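Local coordinates for frataxin homolog, mitochondrial (Saccharomyces cerevisiae, PDB 3OEQ), which delivers ferrous iron for haem and iron-sulfur cluster biosynthesis, oxidises it to the ferric form and stores iron as a mineral by oligomerising, at residues Leu81-Phe91 with Thr105-Glu114. The protein carries 1 engineered substitution. Sequence-based numbering, arbitrary orientation.
Sequences LASPLSGPNRF and TKLTDILTEE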
# COMPACT_ATOMS: atom_id res chain seq x y z
N LEU A 81 -3.56 -12.30 -8.77
CA LEU A 81 -3.95 -13.68 -9.15
C LEU A 81 -5.03 -13.60 -10.20
O LEU A 81 -6.05 -12.97 -9.96
CB LEU A 81 -4.51 -14.48 -7.97
CG LEU A 81 -4.50 -16.00 -7.95
CD1 LEU A 81 -5.86 -16.56 -7.53
CD2 LEU A 81 -4.05 -16.58 -9.26
N ALA A 82 -4.77 -14.21 -11.35
CA ALA A 82 -5.76 -14.47 -12.39
C ALA A 82 -6.00 -16.00 -12.45
O ALA A 82 -5.19 -16.73 -13.01
CB ALA A 82 -5.32 -13.93 -13.71
N SER A 83 -7.09 -16.46 -11.84
CA SER A 83 -7.47 -17.86 -11.84
C SER A 83 -8.57 -18.20 -12.87
O SER A 83 -9.63 -17.57 -12.89
CB SER A 83 -7.90 -18.26 -10.43
OG SER A 83 -8.52 -19.54 -10.41
N PRO A 84 -8.32 -19.24 -13.72
CA PRO A 84 -9.27 -19.77 -14.72
C PRO A 84 -10.54 -20.30 -14.09
O PRO A 84 -11.56 -20.33 -14.74
CB PRO A 84 -8.51 -20.92 -15.36
CG PRO A 84 -7.10 -20.66 -15.07
CD PRO A 84 -7.06 -20.01 -13.75
N LEU A 85 -10.44 -20.66 -12.81
CA LEU A 85 -11.54 -21.11 -11.96
C LEU A 85 -12.16 -20.04 -11.03
O LEU A 85 -13.35 -19.76 -11.13
CB LEU A 85 -11.10 -22.35 -11.17
CG LEU A 85 -12.00 -22.98 -10.11
CD1 LEU A 85 -13.32 -23.66 -10.67
CD2 LEU A 85 -11.18 -23.94 -9.28
N SER A 86 -11.38 -19.43 -10.14
CA SER A 86 -11.97 -18.56 -9.11
C SER A 86 -12.00 -17.10 -9.46
O SER A 86 -12.50 -16.30 -8.69
CB SER A 86 -11.29 -18.74 -7.75
OG SER A 86 -9.91 -18.52 -7.86
N GLY A 87 -11.46 -16.75 -10.62
CA GLY A 87 -11.42 -15.34 -11.03
C GLY A 87 -10.17 -14.56 -10.60
O GLY A 87 -9.17 -15.15 -10.13
N PRO A 88 -10.24 -13.23 -10.73
CA PRO A 88 -9.15 -12.31 -10.41
C PRO A 88 -9.10 -11.96 -8.93
O PRO A 88 -10.15 -11.83 -8.29
CB PRO A 88 -9.53 -11.07 -11.21
CG PRO A 88 -11.03 -11.08 -11.23
CD PRO A 88 -11.47 -12.52 -11.10
N ASN A 89 -7.90 -11.84 -8.36
CA ASN A 89 -7.80 -11.30 -6.99
C ASN A 89 -6.49 -10.55 -6.70
O ASN A 89 -5.54 -10.76 -7.39
CB ASN A 89 -8.11 -12.39 -5.94
CG ASN A 89 -9.20 -11.94 -4.96
OD1 ASN A 89 -9.01 -11.02 -4.15
ND2 ASN A 89 -10.37 -12.53 -5.10
N ARG A 90 -6.47 -9.67 -5.70
CA ARG A 90 -5.17 -9.11 -5.25
C ARG A 90 -4.92 -9.12 -3.76
O ARG A 90 -5.84 -9.07 -2.98
CB ARG A 90 -4.81 -7.76 -5.91
CG ARG A 90 -5.46 -6.56 -5.32
CD ARG A 90 -5.65 -5.50 -6.37
NE ARG A 90 -4.42 -4.79 -6.64
CZ ARG A 90 -4.02 -4.44 -7.84
NH1 ARG A 90 -4.73 -4.76 -8.89
NH2 ARG A 90 -2.87 -3.81 -8.00
N PHE A 91 -3.64 -9.17 -3.38
CA PHE A 91 -3.23 -9.59 -2.07
C PHE A 91 -2.15 -8.71 -1.41
O PHE A 91 -1.12 -8.43 -2.01
CB PHE A 91 -2.70 -11.04 -2.16
CG PHE A 91 -3.71 -12.01 -2.68
CD1 PHE A 91 -4.63 -12.59 -1.83
CD2 PHE A 91 -3.77 -12.32 -4.03
CE1 PHE A 91 -5.57 -13.46 -2.31
CE2 PHE A 91 -4.72 -13.19 -4.52
CZ PHE A 91 -5.61 -13.77 -3.66
N THR A 105 -9.08 -13.61 2.52
CA THR A 105 -8.67 -15.01 2.48
C THR A 105 -7.27 -15.11 1.93
O THR A 105 -6.90 -14.34 1.05
CB THR A 105 -9.64 -15.92 1.64
OG1 THR A 105 -9.68 -15.45 0.30
CG2 THR A 105 -11.09 -15.99 2.24
N LYS A 106 -6.50 -16.07 2.44
CA LYS A 106 -5.16 -16.40 1.94
C LYS A 106 -5.17 -16.93 0.48
O LYS A 106 -5.96 -17.81 0.14
CB LYS A 106 -4.46 -17.43 2.86
CG LYS A 106 -4.02 -17.01 4.27
CD LYS A 106 -3.04 -18.07 4.90
CE LYS A 106 -3.08 -18.09 6.41
NZ LYS A 106 -2.18 -17.06 6.98
N LEU A 107 -4.29 -16.39 -0.36
CA LEU A 107 -4.06 -16.97 -1.67
C LEU A 107 -3.31 -18.28 -1.52
O LEU A 107 -3.57 -19.21 -2.29
CB LEU A 107 -3.28 -16.05 -2.61
CG LEU A 107 -1.78 -16.23 -2.72
CD1 LEU A 107 -1.23 -15.47 -3.87
CD2 LEU A 107 -1.16 -15.78 -1.44
N THR A 108 -2.40 -18.35 -0.55
CA THR A 108 -1.75 -19.63 -0.16
C THR A 108 -2.82 -20.75 -0.05
O THR A 108 -2.64 -21.84 -0.61
CB THR A 108 -0.91 -19.46 1.14
OG1 THR A 108 -0.64 -18.06 1.36
CG2 THR A 108 0.42 -20.23 1.05
N ASP A 109 -3.95 -20.46 0.61
CA ASP A 109 -5.10 -21.39 0.69
C ASP A 109 -5.85 -21.57 -0.64
O ASP A 109 -6.31 -22.67 -0.93
CB ASP A 109 -6.04 -21.01 1.84
CG ASP A 109 -5.38 -21.16 3.21
OD1 ASP A 109 -4.40 -21.89 3.31
OD2 ASP A 109 -5.83 -20.55 4.19
N ILE A 110 -5.97 -20.51 -1.45
CA ILE A 110 -6.71 -20.57 -2.72
C ILE A 110 -5.97 -21.46 -3.73
O ILE A 110 -6.59 -22.22 -4.45
CB ILE A 110 -6.98 -19.15 -3.30
CG1 ILE A 110 -8.01 -18.41 -2.46
CG2 ILE A 110 -7.47 -19.22 -4.71
CD1 ILE A 110 -8.13 -16.92 -2.81
N LEU A 111 -4.65 -21.40 -3.73
CA LEU A 111 -3.85 -22.26 -4.60
C LEU A 111 -3.97 -23.71 -4.19
O LEU A 111 -4.35 -24.55 -4.99
CB LEU A 111 -2.40 -21.79 -4.67
CG LEU A 111 -2.21 -20.40 -5.29
CD1 LEU A 111 -0.76 -20.06 -5.44
CD2 LEU A 111 -2.93 -20.24 -6.64
N THR A 112 -3.64 -24.00 -2.93
CA THR A 112 -3.93 -25.29 -2.29
C THR A 112 -5.23 -25.90 -2.76
O THR A 112 -5.22 -26.94 -3.41
CB THR A 112 -3.95 -25.17 -0.75
OG1 THR A 112 -2.61 -25.15 -0.29
CG2 THR A 112 -4.67 -26.34 -0.08
N GLU A 113 -6.35 -25.26 -2.44
CA GLU A 113 -7.68 -25.73 -2.86
C GLU A 113 -7.74 -26.12 -4.34
O GLU A 113 -8.09 -27.27 -4.68
CB GLU A 113 -8.76 -24.69 -2.54
CG GLU A 113 -9.05 -24.51 -1.05
CD GLU A 113 -9.97 -23.34 -0.80
OE1 GLU A 113 -9.53 -22.34 -0.19
OE2 GLU A 113 -11.13 -23.42 -1.24
N GLU A 114 -7.34 -25.19 -5.20
CA GLU A 114 -7.44 -25.35 -6.64
C GLU A 114 -6.42 -26.32 -7.28
O GLU A 114 -6.76 -27.01 -8.26
CB GLU A 114 -7.44 -23.98 -7.31
CG GLU A 114 -8.56 -23.12 -6.75
CD GLU A 114 -8.82 -21.88 -7.55
OE1 GLU A 114 -8.22 -21.75 -8.64
OE2 GLU A 114 -9.63 -21.04 -7.10
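E114 sets CG opposite its carbonyl carbon (chi1 -56°) and runs extended beyond it, which carries the carboxylate from helix 107-120 to the turn of the hairpin 81-91, where the OG of S83 and the OG of S86, swung between N and carbonyl carbon (chi1 56°), both meet it. S83 OG donates to E114 OE1 (2.8 Å) and S86 OG to E114 OE2 (2.6 Å), each hydroxyl meeting the syn lone pair of its carboxylate oxygen; with one hydroxyl on each oxygen, rotation of the carboxylate is probably limited. S83 OG also accepts from the backbone N of S86 (2.9 Å), an ST motif, and from that of L85, an ST turn, while E114 OE1 has a further hydrogen bond with Y68 OH on strand 68-71. L85 CD2 lies against E114 CD at 3.6 Å, adding an apolar flank. With an alanine in place of E114, the hydroxyls of S83, S86 and Y68 would probably lose the carboxylate that pairs with them, and the turn would be less firmly tied to the helix.

Nearer the start of the helix the contact becomes apolar. L81 CD1 meets I110 CG2 at 4.2 Å, and I110 CD1 approaches the edge of the F91 ring. L107 CB sits over one face of that ring in a CH-pi contact, 3.5 Å from the centroid and 16° off the normal, while T105 O lies at the ring edge. L107 touches Y29 and L111 touches L33 of helix 25-37; the two helices pack side by side against one face of the antiparallel sheet, as in the alpha/beta sandwich of the frataxin fold.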